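Local coordinates for Sca-family protein (Rickettsia rickettsii, PDB 4LQ8) that is a cytoplasmic rickettsial surface cell antigen probably involved in cell adhesion, represented here by its N-terminal head domain, at residues Q75-N80 with K139-I144; D79-Q84 with D129-K134; D225-L230 with A261-G266; P271-I276 with K312-E317. One frame throughout, in Å; residues are numbered along the deposited sequence.

Contact 1: Q75-N80 with K139-I144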
loop_
_atom_site.group_PDB
_atom_site.type_symbol
_atom_site.label_atom_id
_atom_site.label_comp_id
_atom_site.label_asym_id
_atom_site.label_seq_id
_atom_site.Cartn_x
_atom_site.Cartn_y
_atom_site.Cartn_z
ATOM N N GLN A 75 -7.554 -6.621 -5.374
ATOM C CA GLN A 75 -8.728 -7.501 -5.481
ATOM C C GLN A 75 -8.622 -8.713 -4.540
ATOM O O GLN A 75 -9.559 -8.903 -3.772
ATOM C CB GLN A 75 -9.026 -7.903 -6.946
ATOM C CG GLN A 75 -10.395 -8.589 -7.144
ATOM C CD GLN A 75 -11.531 -7.677 -6.793
ATOM O OE1 GLN A 75 -11.618 -6.532 -7.260
ATOM N NE2 GLN A 75 -12.394 -8.136 -5.907
ATOM N N PRO A 76 -7.508 -9.477 -4.465
ATOM C CA PRO A 76 -7.464 -10.607 -3.503
ATOM C C PRO A 76 -7.607 -10.199 -2.036
ATOM O O PRO A 76 -8.170 -10.970 -1.255
ATOM C CB PRO A 76 -6.092 -11.262 -3.777
ATOM C CG PRO A 76 -5.777 -10.893 -5.168
ATOM C CD PRO A 76 -6.286 -9.475 -5.300
ATOM N N GLN A 77 -7.116 -9.008 -1.647
ATOM C CA GLN A 77 -7.271 -8.529 -0.271
ATOM C C GLN A 77 -8.757 -8.362 0.032
ATOM O O GLN A 77 -9.225 -8.815 1.080
ATOM C CB GLN A 77 -6.536 -7.211 -0.028
ATOM C CG GLN A 77 -5.030 -7.372 0.084
ATOM C CD GLN A 77 -4.355 -6.022 0.145
ATOM O OE1 GLN A 77 -4.839 -5.008 -0.391
ATOM N NE2 GLN A 77 -3.227 -5.985 0.798
ATOM N N LYS A 78 -9.494 -7.730 -0.905
ATOM C CA LYS A 78 -10.943 -7.548 -0.850
ATOM C C LYS A 78 -11.655 -8.891 -0.836
ATOM O O LYS A 78 -12.583 -9.052 -0.064
ATOM C CB LYS A 78 -11.433 -6.764 -2.084
ATOM C CG LYS A 78 -11.077 -5.294 -2.067
ATOM C CD LYS A 78 -11.632 -4.640 -3.307
ATOM C CE LYS A 78 -11.290 -3.171 -3.376
ATOM N NZ LYS A 78 -11.750 -2.591 -4.666
ATOM N N ASP A 79 -11.215 -9.851 -1.671
ATOM C CA ASP A 79 -11.853 -11.172 -1.780
ATOM C C ASP A 79 -11.720 -11.997 -0.503
ATOM O O ASP A 79 -12.713 -12.572 -0.052
ATOM C CB ASP A 79 -11.339 -11.957 -2.991
ATOM C CG ASP A 79 -11.669 -11.346 -4.339
ATOM O OD1 ASP A 79 -12.567 -10.456 -4.394
ATOM O OD2 ASP A 79 -11.039 -11.757 -5.344
ATOM N N ASN A 80 -10.516 -12.040 0.093
ATOM C CA ASN A 80 -10.329 -12.739 1.360
ATOM C C ASN A 80 -11.116 -12.051 2.468
ATOM O O ASN A 80 -11.712 -12.741 3.277
ATOM C CB ASN A 80 -8.872 -12.874 1.730
ATOM C CG ASN A 80 -8.170 -13.828 0.827
ATOM O OD1 ASN A 80 -8.375 -15.027 0.896
ATOM N ND2 ASN A 80 -7.313 -13.309 -0.022
ATOM N N LYS A 139 -3.486 -13.966 8.367
ATOM C CA LYS A 139 -2.590 -15.013 7.870
ATOM C C LYS A 139 -2.734 -15.134 6.329
ATOM O O LYS A 139 -1.717 -15.156 5.627
ATOM C CB LYS A 139 -2.918 -16.344 8.571
ATOM C CG LYS A 139 -2.153 -17.556 8.056
ATOM C CD LYS A 139 -2.802 -18.892 8.460
ATOM C CE LYS A 139 -3.370 -19.662 7.277
ATOM N NZ LYS A 139 -4.771 -19.261 6.942
ATOM N N LYS A 140 -4.004 -15.158 5.819
ATOM C CA LYS A 140 -4.300 -15.256 4.393
ATOM C C LYS A 140 -3.777 -14.019 3.653
ATOM O O LYS A 140 -3.089 -14.148 2.637
ATOM C CB LYS A 140 -5.811 -15.401 4.139
ATOM C CG LYS A 140 -6.397 -16.692 4.681
ATOM C CD LYS A 140 -7.866 -16.824 4.315
ATOM C CE LYS A 140 -8.402 -18.180 4.738
ATOM N NZ LYS A 140 -8.734 -18.224 6.172
ATOM N N LEU A 141 -4.072 -12.829 4.181
ATOM C CA LEU A 141 -3.622 -11.575 3.561
ATOM C C LEU A 141 -2.106 -11.546 3.441
ATOM O O LEU A 141 -1.583 -11.252 2.371
ATOM C CB LEU A 141 -4.137 -10.348 4.336
ATOM C CG LEU A 141 -5.661 -10.175 4.350
ATOM C CD1 LEU A 141 -6.053 -9.012 5.209
ATOM C CD2 LEU A 141 -6.213 -9.987 2.935
ATOM N N GLU A 142 -1.414 -11.944 4.516
ATOM C CA GLU A 142 0.044 -11.978 4.534
ATOM C C GLU A 142 0.651 -12.862 3.435
ATOM O O GLU A 142 1.574 -12.408 2.747
ATOM C CB GLU A 142 0.573 -12.370 5.917
ATOM C CG GLU A 142 0.318 -11.283 6.959
ATOM C CD GLU A 142 0.820 -11.588 8.357
ATOM O OE1 GLU A 142 1.639 -12.523 8.499
ATOM O OE2 GLU A 142 0.429 -10.875 9.309
ATOM N N SER A 143 0.156 -14.109 3.265
ATOM C CA SER A 143 0.735 -14.989 2.260
ATOM C C SER A 143 0.442 -14.499 0.845
ATOM O O SER A 143 1.317 -14.600 0.005
ATOM C CB SER A 143 0.308 -16.445 2.452
ATOM O OG SER A 143 -1.010 -16.642 1.979
ATOM N N ILE A 144 -0.747 -13.919 0.593
ATOM C CA ILE A 144 -1.030 -13.415 -0.753
ATOM C C ILE A 144 -0.270 -12.120 -1.027
ATOM O O ILE A 144 0.049 -11.855 -2.182
ATOM C CB ILE A 144 -2.541 -13.332 -1.120
ATOM C CG1 ILE A 144 -3.336 -12.322 -0.267
ATOM C CG2 ILE A 144 -3.133 -14.747 -1.026
ATOM C CD1 ILE A 144 -3.561 -10.943 -0.866
#
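Two antiparallel helices, 64-90 and 135-155, meet here through Gln77, Asn80, Leu141 and Ile144 in the helical part of the Sca4 head domain. The axes of the two segments pass 9.9 Å apart at 162°, so the two run nearly antiparallel, and the backbones come closest at Gln77 and Leu141. Leu141 is at the centre: its CD2 lies 3.7 Å from Gln77 CA and reaches across to Gln77 CG and Asn80 CB, the leucine and glutamine side chains meeting at about a right angle. One turn on, Ile144 CD1 sits 3.9 Å from Pro76 CB and 4.0 Å from Gln77 CG. Chi1 of 65° sets its CG1 between the backbone N and the carbonyl carbon, and the last bond, turned to 97°, swings CD1 to Pro76. Pro76 lies where helix 64-90 is kinked, its N having no bond to the preceding turn. Asn80 slides past Ile144 in the opposite direction, with ND2 4.1 Å from Ile144 CG1, while Asn80 OD1 rests 3.9 Å from Lys140 CD. The same Asn80 ND2 makes a weak, bent bond back to Pro76 O, 2.8 Å long. Gln77 NE2 hydrogen-bonds Glu145 OE2 and Ser278 O. Cohesion across this pair therefore comes from van der Waals contact, the amide of Gln77 being bonded to residues beyond the two segments and that of Asn80 only weakly within its own helix.

Contact 2: D79-Q84 with D129-K134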
loop_
_atom_site.group_PDB
_atom_site.type_symbol
_atom_site.label_atom_id
_atom_site.label_comp_id
_atom_site.label_asym_id
_atom_site.label_seq_id
_atom_site.Cartn_x
_atom_site.Cartn_y
_atom_site.Cartn_z
ATOM N N ASP A 79 -11.215 -9.851 -1.671
ATOM C CA ASP A 79 -11.853 -11.172 -1.780
ATOM C C ASP A 79 -11.720 -11.997 -0.503
ATOM O O ASP A 79 -12.713 -12.572 -0.052
ATOM C CB ASP A 79 -11.339 -11.957 -2.991
ATOM C CG ASP A 79 -11.669 -11.346 -4.339
ATOM O OD1 ASP A 79 -12.567 -10.456 -4.394
ATOM O OD2 ASP A 79 -11.039 -11.757 -5.344
ATOM N N ASN A 80 -10.516 -12.040 0.093
ATOM C CA ASN A 80 -10.329 -12.739 1.360
ATOM C C ASN A 80 -11.116 -12.051 2.468
ATOM O O ASN A 80 -11.712 -12.741 3.277
ATOM C CB ASN A 80 -8.872 -12.874 1.730
ATOM C CG ASN A 80 -8.170 -13.828 0.827
ATOM O OD1 ASN A 80 -8.375 -15.027 0.896
ATOM N ND2 ASN A 80 -7.313 -13.309 -0.022
ATOM N N LEU A 81 -11.161 -10.706 2.462
ATOM C CA LEU A 81 -11.923 -9.923 3.448
ATOM C C LEU A 81 -13.430 -10.227 3.364
ATOM O O LEU A 81 -14.055 -10.470 4.388
ATOM C CB LEU A 81 -11.646 -8.421 3.258
ATOM C CG LEU A 81 -12.465 -7.418 4.078
ATOM C CD1 LEU A 81 -12.358 -7.680 5.587
ATOM C CD2 LEU A 81 -11.989 -5.994 3.763
ATOM N N ILE A 82 -13.993 -10.223 2.154
ATOM C CA ILE A 82 -15.413 -10.543 1.943
ATOM C C ILE A 82 -15.738 -11.963 2.423
ATOM O O ILE A 82 -16.756 -12.146 3.096
ATOM C CB ILE A 82 -15.833 -10.276 0.466
ATOM C CG1 ILE A 82 -15.842 -8.739 0.160
ATOM C CG2 ILE A 82 -17.171 -10.952 0.105
ATOM C CD1 ILE A 82 -16.776 -7.906 0.983
ATOM N N GLU A 83 -14.856 -12.946 2.121
ATOM C CA GLU A 83 -15.012 -14.330 2.564
ATOM C C GLU A 83 -15.107 -14.376 4.089
ATOM O O GLU A 83 -15.988 -15.055 4.611
ATOM C CB GLU A 83 -13.845 -15.203 2.085
ATOM C CG GLU A 83 -14.048 -15.718 0.674
ATOM C CD GLU A 83 -15.291 -16.565 0.505
ATOM O OE1 GLU A 83 -15.502 -17.476 1.339
ATOM O OE2 GLU A 83 -16.108 -16.243 -0.389
ATOM N N GLN A 84 -14.229 -13.607 4.791
ATOM C CA GLN A 84 -14.231 -13.532 6.248
ATOM C C GLN A 84 -15.530 -12.902 6.759
ATOM O O GLN A 84 -16.102 -13.427 7.708
ATOM C CB GLN A 84 -12.984 -12.805 6.799
ATOM C CG GLN A 84 -12.905 -12.837 8.341
ATOM C CD GLN A 84 -12.724 -14.226 8.900
ATOM O OE1 GLN A 84 -11.740 -14.902 8.614
ATOM N NE2 GLN A 84 -13.668 -14.685 9.704
ATOM N N ASP A 129 -14.333 -4.020 9.998
ATOM C CA ASP A 129 -13.465 -3.953 11.182
ATOM C C ASP A 129 -13.421 -5.233 11.965
ATOM O O ASP A 129 -12.339 -5.617 12.393
ATOM C CB ASP A 129 -13.837 -2.772 12.099
ATOM C CG ASP A 129 -13.470 -1.415 11.525
ATOM O OD1 ASP A 129 -12.751 -1.374 10.493
ATOM O OD2 ASP A 129 -13.925 -0.399 12.082
ATOM N N LYS A 130 -14.578 -5.898 12.164
ATOM C CA LYS A 130 -14.618 -7.174 12.894
ATOM C C LYS A 130 -13.924 -8.306 12.115
ATOM O O LYS A 130 -13.334 -9.195 12.733
ATOM C CB LYS A 130 -16.055 -7.568 13.274
ATOM C CG LYS A 130 -16.589 -6.808 14.480
ATOM C CD LYS A 130 -18.062 -7.145 14.738
ATOM C CE LYS A 130 -18.628 -6.416 15.934
ATOM N NZ LYS A 130 -20.002 -6.877 16.262
ATOM N N ALA A 131 -14.010 -8.291 10.772
ATOM C CA ALA A 131 -13.358 -9.314 9.952
ATOM C C ALA A 131 -11.838 -9.103 9.957
ATOM O O ALA A 131 -11.096 -10.075 10.096
ATOM C CB ALA A 131 -13.893 -9.281 8.529
ATOM N N LEU A 132 -11.388 -7.835 9.870
ATOM C CA LEU A 132 -9.972 -7.435 9.848
ATOM C C LEU A 132 -9.184 -7.776 11.120
ATOM O O LEU A 132 -7.963 -7.878 11.061
ATOM C CB LEU A 132 -9.812 -5.936 9.509
ATOM C CG LEU A 132 -9.998 -5.530 8.037
ATOM C CD1 LEU A 132 -9.959 -4.020 7.888
ATOM C CD2 LEU A 132 -8.978 -6.208 7.109
ATOM N N GLU A 133 -9.869 -7.973 12.252
ATOM C CA GLU A 133 -9.226 -8.352 13.510
ATOM C C GLU A 133 -9.085 -9.877 13.653
ATOM O O GLU A 133 -8.567 -10.339 14.664
ATOM C CB GLU A 133 -9.943 -7.706 14.725
ATOM C CG GLU A 133 -11.323 -8.278 15.004
ATOM C CD GLU A 133 -12.215 -7.530 15.978
ATOM O OE1 GLU A 133 -12.083 -6.288 16.088
ATOM O OE2 GLU A 133 -13.092 -8.186 16.586
ATOM N N LYS A 134 -9.531 -10.666 12.651
ATOM C CA LYS A 134 -9.406 -12.120 12.725
ATOM C C LYS A 134 -7.993 -12.535 12.293
ATOM O O LYS A 134 -7.583 -12.218 11.165
ATOM C CB LYS A 134 -10.482 -12.867 11.900
ATOM C CG LYS A 134 -11.941 -12.506 12.213
ATOM C CD LYS A 134 -12.466 -13.180 13.478
ATOM C CE LYS A 134 -13.972 -13.066 13.662
ATOM N NZ LYS A 134 -14.494 -11.695 13.369
#
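Leu81 and Gln84, one helical turn apart on helix 64-90, pack on helix 125-132 and the turn that leads into helix 135-155, a buried contact among helices in the helical part of the head domain. With its CG opposite the backbone N (chi1 173°), Leu81 sends CD1 to within 3.7 Å of Ala131 CB, and the same methyl lies 4.0 Å from Leu132 CD2, the two leucines meeting at a slant. Phe119 of helix 116-120 and Leu137 of helix 135-155 also touch Leu81, which places it where several helices converge. Gln84 follows, beside the closest backbone approach, where its CA is 5.7 Å from Ala131 CA. Its CG packs 3.7 Å from Ala131 CB, so this one small methyl is held between the branch of Leu81 and the stem of Gln84. The bend of the glutamine chain at chi2 (65°) then brings the amide across Lys134 at a slant, with NE2 3.7 Å from Lys134 CG, a contact without a bond. The polar ends are joined indirectly: Asp88, a turn further along helix 64-90, receives Gln84 NE2 on OD1 and forms a salt bridge with Lys134 NZ through OD2. Lys134 itself occupies the N-cap position of the next helix, and its chain curls back so that NZ bonds Lys130 O at 2.8 Å, coming from above the carbonyl plane.

Contact 3: D225-L230 with A261-G266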
loop_
_atom_site.group_PDB
_atom_site.type_symbol
_atom_site.label_atom_id
_atom_site.label_comp_id
_atom_site.label_asym_id
_atom_site.label_seq_id
_atom_site.Cartn_x
_atom_site.Cartn_y
_atom_site.Cartn_z
ATOM N N ASP A 225 8.073 11.657 0.338
ATOM C CA ASP A 225 7.126 12.688 -0.041
ATOM C C ASP A 225 6.541 12.404 -1.439
ATOM O O ASP A 225 6.855 13.088 -2.399
ATOM C CB ASP A 225 7.785 14.074 0.061
ATOM C CG ASP A 225 6.813 15.242 0.052
ATOM O OD1 ASP A 225 5.608 15.021 0.316
ATOM O OD2 ASP A 225 7.264 16.385 -0.173
ATOM N N PHE A 226 5.700 11.376 -1.550
ATOM C CA PHE A 226 5.112 10.972 -2.837
ATOM C C PHE A 226 4.324 12.112 -3.485
ATOM O O PHE A 226 3.525 12.742 -2.792
ATOM C CB PHE A 226 4.221 9.734 -2.682
ATOM C CG PHE A 226 4.913 8.493 -2.176
ATOM C CD1 PHE A 226 5.585 7.638 -3.058
ATOM C CD2 PHE A 226 4.871 8.156 -0.826
ATOM C CE1 PHE A 226 6.223 6.485 -2.586
ATOM C CE2 PHE A 226 5.517 7.015 -0.357
ATOM C CZ PHE A 226 6.171 6.175 -1.240
ATOM N N PRO A 227 4.555 12.424 -4.785
ATOM C CA PRO A 227 3.789 13.517 -5.405
ATOM C C PRO A 227 2.323 13.118 -5.609
ATOM O O PRO A 227 2.020 11.934 -5.749
ATOM C CB PRO A 227 4.531 13.771 -6.731
ATOM C CG PRO A 227 5.179 12.479 -7.055
ATOM C CD PRO A 227 5.464 11.774 -5.757
ATOM N N ILE A 228 1.418 14.095 -5.510
ATOM C CA ILE A 228 -0.025 13.881 -5.708
ATOM C C ILE A 228 -0.317 14.226 -7.147
ATOM O O ILE A 228 -0.791 13.376 -7.893
ATOM C CB ILE A 228 -0.901 14.701 -4.702
ATOM C CG1 ILE A 228 -0.497 14.433 -3.226
ATOM C CG2 ILE A 228 -2.402 14.476 -4.925
ATOM C CD1 ILE A 228 -0.516 12.953 -2.789
ATOM N N LYS A 229 0.037 15.444 -7.548
ATOM C CA LYS A 229 -0.129 15.950 -8.902
ATOM C C LYS A 229 1.237 16.346 -9.460
ATOM O O LYS A 229 2.024 17.009 -8.785
ATOM C CB LYS A 229 -1.138 17.107 -8.939
ATOM C CG LYS A 229 -2.569 16.588 -8.757
ATOM C CD LYS A 229 -3.628 17.646 -8.981
ATOM C CE LYS A 229 -5.013 17.113 -8.700
ATOM N NZ LYS A 229 -5.262 16.991 -7.238
ATOM N N LEU A 230 1.548 15.866 -10.657
ATOM C CA LEU A 230 2.843 16.137 -11.269
ATOM C C LEU A 230 2.672 17.113 -12.417
ATOM O O LEU A 230 1.657 17.069 -13.121
ATOM C CB LEU A 230 3.522 14.826 -11.705
ATOM C CG LEU A 230 3.930 13.886 -10.548
ATOM C CD1 LEU A 230 2.757 12.962 -10.146
ATOM C CD2 LEU A 230 5.116 13.055 -10.920
ATOM N N ALA A 261 2.919 2.778 -5.529
ATOM C CA ALA A 261 2.224 3.936 -6.064
ATOM C C ALA A 261 2.327 3.874 -7.588
ATOM O O ALA A 261 3.404 3.609 -8.139
ATOM C CB ALA A 261 2.830 5.228 -5.505
ATOM N N HIS A 262 1.178 4.048 -8.256
ATOM C CA HIS A 262 1.009 3.862 -9.697
ATOM C C HIS A 262 0.517 5.097 -10.387
ATOM O O HIS A 262 -0.598 5.545 -10.160
ATOM C CB HIS A 262 0.086 2.640 -9.916
ATOM C CG HIS A 262 0.566 1.473 -9.119
ATOM N ND1 HIS A 262 1.666 0.723 -9.528
ATOM C CD2 HIS A 262 0.179 1.050 -7.890
ATOM C CE1 HIS A 262 1.878 -0.158 -8.564
ATOM N NE2 HIS A 262 1.003 0.002 -7.559
ATOM N N TYR A 263 1.389 5.691 -11.191
ATOM C CA TYR A 263 1.132 6.933 -11.911
ATOM C C TYR A 263 1.133 6.634 -13.393
ATOM O O TYR A 263 2.124 6.136 -13.921
ATOM C CB TYR A 263 2.222 7.987 -11.607
ATOM C CG TYR A 263 2.398 8.343 -10.144
ATOM C CD1 TYR A 263 3.149 7.533 -9.291
ATOM C CD2 TYR A 263 1.880 9.531 -9.628
ATOM C CE1 TYR A 263 3.387 7.905 -7.966
ATOM C CE2 TYR A 263 2.100 9.903 -8.307
ATOM C CZ TYR A 263 2.846 9.084 -7.475
ATOM O OH TYR A 263 3.041 9.446 -6.170
ATOM N N GLU A 264 0.024 6.911 -14.063
ATOM C CA GLU A 264 -0.072 6.658 -15.498
ATOM C C GLU A 264 -0.226 7.961 -16.228
ATOM O O GLU A 264 -0.865 8.876 -15.714
ATOM C CB GLU A 264 -1.265 5.777 -15.817
ATOM C CG GLU A 264 -1.198 4.384 -15.232
ATOM C CD GLU A 264 -2.445 3.579 -15.525
ATOM O OE1 GLU A 264 -3.309 4.059 -16.291
ATOM O OE2 GLU A 264 -2.567 2.467 -14.972
ATOM N N GLU A 265 0.319 8.026 -17.448
ATOM C CA GLU A 265 0.236 9.195 -18.323
ATOM C C GLU A 265 -1.223 9.624 -18.476
ATOM O O GLU A 265 -2.046 8.846 -18.959
ATOM C CB GLU A 265 0.878 8.878 -19.688
ATOM C CG GLU A 265 1.193 10.119 -20.506
ATOM C CD GLU A 265 2.023 9.928 -21.760
ATOM O OE1 GLU A 265 3.017 9.171 -21.717
ATOM O OE2 GLU A 265 1.710 10.592 -22.776
ATOM N N GLY A 266 -1.529 10.819 -17.968
ATOM C CA GLY A 266 -2.866 11.405 -18.018
ATOM C C GLY A 266 -3.202 12.047 -19.360
ATOM O O GLY A 266 -2.424 11.930 -20.322
#
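Tyr263, on strand 258-265 of the mixed sheet, carries nearly all of this contact with the irregular loop 225-230 that links strand 215-224 to strand 236-245. The packing is tight around its hydroxyl. Tyr263 OH donates to Pro227 O at 2.7 Å, a short bond lying in the carbonyl plane and on a lone pair, with a C=O...donor angle of 144°; the acceptor in turn lies at the edge of the tyrosine ring, in its plane. The ring of Pro227 leans against the same group, its CD 3.4 Å from Tyr263 OH, and Phe226 CB is 3.7 Å from that oxygen. The buried hydroxyl is thus hydrogen-bonded, with Pro227 CD and Phe226 CB packed close to it. Further along the loop, Leu230 meets the tyrosine at about a right angle and sets CD1 3.6 Å from Tyr263 CD2. Looser is the Phe226 ring, whose CD1 comes no nearer than 4.4 Å to Ala261 CB; Phe259 and Met314 also pack on it. On the solvent side, Asp225 and Lys229 are exposed and turn to other partners: Asp225 forms a salt bridge with Lys310, Lys229 with Glu317. Tyr263 CE2, next to the hydroxyl-bearing carbon, also lies 3.3 Å from Pro227 O.

Contact 4: P271-I276 with K312-E317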
loop_
_atom_site.group_PDB
_atom_site.type_symbol
_atom_site.label_atom_id
_atom_site.label_comp_id
_atom_site.label_asym_id
_atom_site.label_seq_id
_atom_site.Cartn_x
_atom_site.Cartn_y
_atom_site.Cartn_z
ATOM N N PRO A 271 2.161 12.384 -15.447
ATOM C CA PRO A 271 1.806 11.192 -14.646
ATOM C C PRO A 271 0.671 11.529 -13.688
ATOM O O PRO A 271 0.678 12.589 -13.056
ATOM C CB PRO A 271 3.096 10.860 -13.882
ATOM C CG PRO A 271 4.185 11.594 -14.604
ATOM C CD PRO A 271 3.552 12.816 -15.185
ATOM N N GLN A 272 -0.345 10.667 -13.665
ATOM C CA GLN A 272 -1.540 10.835 -12.843
ATOM C C GLN A 272 -1.637 9.660 -11.870
ATOM O O GLN A 272 -1.592 8.512 -12.310
ATOM C CB GLN A 272 -2.785 10.893 -13.752
ATOM C CG GLN A 272 -4.030 11.386 -13.046
ATOM C CD GLN A 272 -5.083 11.851 -14.015
ATOM O OE1 GLN A 272 -5.561 11.099 -14.869
ATOM N NE2 GLN A 272 -5.490 13.102 -13.879
ATOM N N LEU A 273 -1.777 9.944 -10.558
ATOM C CA LEU A 273 -1.877 8.896 -9.548
ATOM C C LEU A 273 -3.182 8.112 -9.712
ATOM O O LEU A 273 -4.265 8.655 -9.495
ATOM C CB LEU A 273 -1.706 9.483 -8.143
ATOM C CG LEU A 273 -1.764 8.502 -6.945
ATOM C CD1 LEU A 273 -0.689 7.394 -7.050
ATOM C CD2 LEU A 273 -1.605 9.271 -5.639
ATOM N N LYS A 274 -3.072 6.837 -10.137
ATOM C CA LYS A 274 -4.243 5.991 -10.409
ATOM C C LYS A 274 -4.496 4.964 -9.327
ATOM O O LYS A 274 -5.623 4.477 -9.168
ATOM C CB LYS A 274 -4.050 5.249 -11.771
ATOM C CG LYS A 274 -3.881 6.187 -12.991
ATOM C CD LYS A 274 -5.190 6.804 -13.447
ATOM C CE LYS A 274 -4.993 7.784 -14.573
ATOM N NZ LYS A 274 -6.281 8.409 -14.974
ATOM N N GLU A 275 -3.428 4.561 -8.636
ATOM C CA GLU A 275 -3.555 3.471 -7.675
ATOM C C GLU A 275 -2.411 3.464 -6.715
ATOM O O GLU A 275 -1.326 3.952 -7.022
ATOM C CB GLU A 275 -3.545 2.139 -8.463
ATOM C CG GLU A 275 -4.343 1.008 -7.851
ATOM C CD GLU A 275 -5.819 1.296 -7.634
ATOM O OE1 GLU A 275 -6.167 1.748 -6.526
ATOM O OE2 GLU A 275 -6.624 1.097 -8.566
ATOM N N ILE A 276 -2.665 2.900 -5.542
ATOM C CA ILE A 276 -1.675 2.623 -4.509
ATOM C C ILE A 276 -1.982 1.233 -3.969
ATOM O O ILE A 276 -3.068 0.696 -4.222
ATOM C CB ILE A 276 -1.602 3.684 -3.371
ATOM C CG1 ILE A 276 -2.926 3.718 -2.520
ATOM C CG2 ILE A 276 -1.189 5.073 -3.901
ATOM C CD1 ILE A 276 -2.825 4.560 -1.195
ATOM N N LYS A 312 -3.776 9.684 3.229
ATOM C CA LYS A 312 -5.101 10.269 2.988
ATOM C C LYS A 312 -5.132 11.116 1.700
ATOM O O LYS A 312 -6.094 11.023 0.952
ATOM C CB LYS A 312 -5.588 11.099 4.206
ATOM C CG LYS A 312 -5.723 10.281 5.517
ATOM C CD LYS A 312 -6.734 9.107 5.483
ATOM C CE LYS A 312 -6.604 8.179 6.698
ATOM N NZ LYS A 312 -7.764 7.250 6.845
ATOM N N GLU A 313 -4.090 11.913 1.429
ATOM C CA GLU A 313 -4.003 12.714 0.193
ATOM C C GLU A 313 -3.953 11.799 -1.047
ATOM O O GLU A 313 -4.611 12.090 -2.051
ATOM C CB GLU A 313 -2.729 13.560 0.174
ATOM C CG GLU A 313 -2.824 14.920 0.819
ATOM C CD GLU A 313 -1.474 15.613 0.958
ATOM O OE1 GLU A 313 -0.561 15.333 0.143
ATOM O OE2 GLU A 313 -1.326 16.423 1.902
ATOM N N MET A 314 -3.147 10.708 -0.976
ATOM C CA MET A 314 -3.005 9.732 -2.066
ATOM C C MET A 314 -4.298 8.968 -2.243
ATOM O O MET A 314 -4.741 8.807 -3.372
ATOM C CB MET A 314 -1.820 8.780 -1.819
ATOM C CG MET A 314 -0.488 9.481 -1.878
ATOM S SD MET A 314 0.886 8.371 -1.537
ATOM C CE MET A 314 1.248 7.785 -3.220
ATOM N N MET A 315 -4.934 8.542 -1.141
ATOM C CA MET A 315 -6.232 7.845 -1.207
ATOM C C MET A 315 -7.269 8.736 -1.914
ATOM O O MET A 315 -7.918 8.278 -2.853
ATOM C CB MET A 315 -6.719 7.407 0.186
ATOM C CG MET A 315 -6.137 6.066 0.632
ATOM S SD MET A 315 -6.367 4.659 -0.531
ATOM C CE MET A 315 -8.169 4.521 -0.506
ATOM N N LYS A 316 -7.342 10.022 -1.531
ATOM C CA LYS A 316 -8.231 11.013 -2.158
ATOM C C LYS A 316 -8.006 11.145 -3.695
ATOM O O LYS A 316 -8.972 11.102 -4.444
ATOM C CB LYS A 316 -8.107 12.380 -1.463
ATOM C CG LYS A 316 -9.122 13.446 -1.923
ATOM C CD LYS A 316 -10.570 13.088 -1.567
ATOM C CE LYS A 316 -11.590 13.844 -2.397
ATOM N NZ LYS A 316 -12.980 13.362 -2.147
ATOM N N GLU A 317 -6.753 11.281 -4.148
ATOM C CA GLU A 317 -6.410 11.402 -5.574
ATOM C C GLU A 317 -6.745 10.107 -6.354
ATOM O O GLU A 317 -7.306 10.181 -7.449
ATOM C CB GLU A 317 -4.931 11.814 -5.738
ATOM C CG GLU A 317 -4.449 12.047 -7.166
ATOM C CD GLU A 317 -5.052 13.202 -7.940
ATOM O OE1 GLU A 317 -5.785 14.017 -7.337
ATOM O OE2 GLU A 317 -4.794 13.290 -9.164
HETATM O O HOH W 1 -2.333 12.674 -9.885
#
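Apolar contacts dominate between Leu273 and Ile276 on one side and Met314 and Met315 on the other. Leu273 CD2 rests 3.9 Å from Met314 CB, the two side chains meeting at about a right angle. Met314 runs extended to its sulfur and then turns at chi3 (90°), a bend that carries CE to 3.7 Å from Ile276 CG2 and also close to Leu273 CD2. Ile276 CD1, at the end of the other branch, lies 3.6 Å from Met315 SD, a methyl-to-thioether contact, so the isoleucine touches both methionines with separate arms. Glu317 adds its aliphatic stem, CG lying 3.9 Å from Leu273 CB. Together these bury helix 308-320 against strand 271-277 of the mixed sheet, a packing of a helix on a sheet face in which the helix crosses the strand at 112° with axes of the two segments 8.3 Å apart. The strand is irregular here: Lys274 and Glu275 both face His262 of the neighbouring strand in a classic beta bulge.

Polar contact is mediated by water. A single water accepts from Leu273 N at 2.9 Å and donates to Glu317 OE2 at 2.6 Å, tying the strand backbone to the helix carboxylate. Asn321 ND2 bonds both Glu317 OE2 and Leu273 O, a second tie between helix and strand, which probably restrains the carboxylate's rotation. Within the strand, Lys274 NZ bonds Gln272 OE1 at 2.8 Å, tilted from the carbonyl plane.

Overall arrangement
The four contacts fall into two pairs. Contacts 1 and 2 start from the same stretch of helix 64-90, share Asp79 and Asn80, and have centres 9 Å apart; their partners, helix 135-155 for contact 1 and helix 125-132 for contact 2, are consecutive in the chain. Contacts 3 and 4 come later, with centres 7 Å apart, and touch directly: strands 258-265 and 271-277 are antiparallel neighbours in the mixed sheet, and Ile228 packs on Met314. Between the pairs the centres are 22 to 30 Å apart without touching. One pair joins helices, the other packs loop 225-230 and helix 308-320 on the mixed sheet; helix 64-90, whose Ile65, Thr66 and Val69 touch His262, connects the two parts.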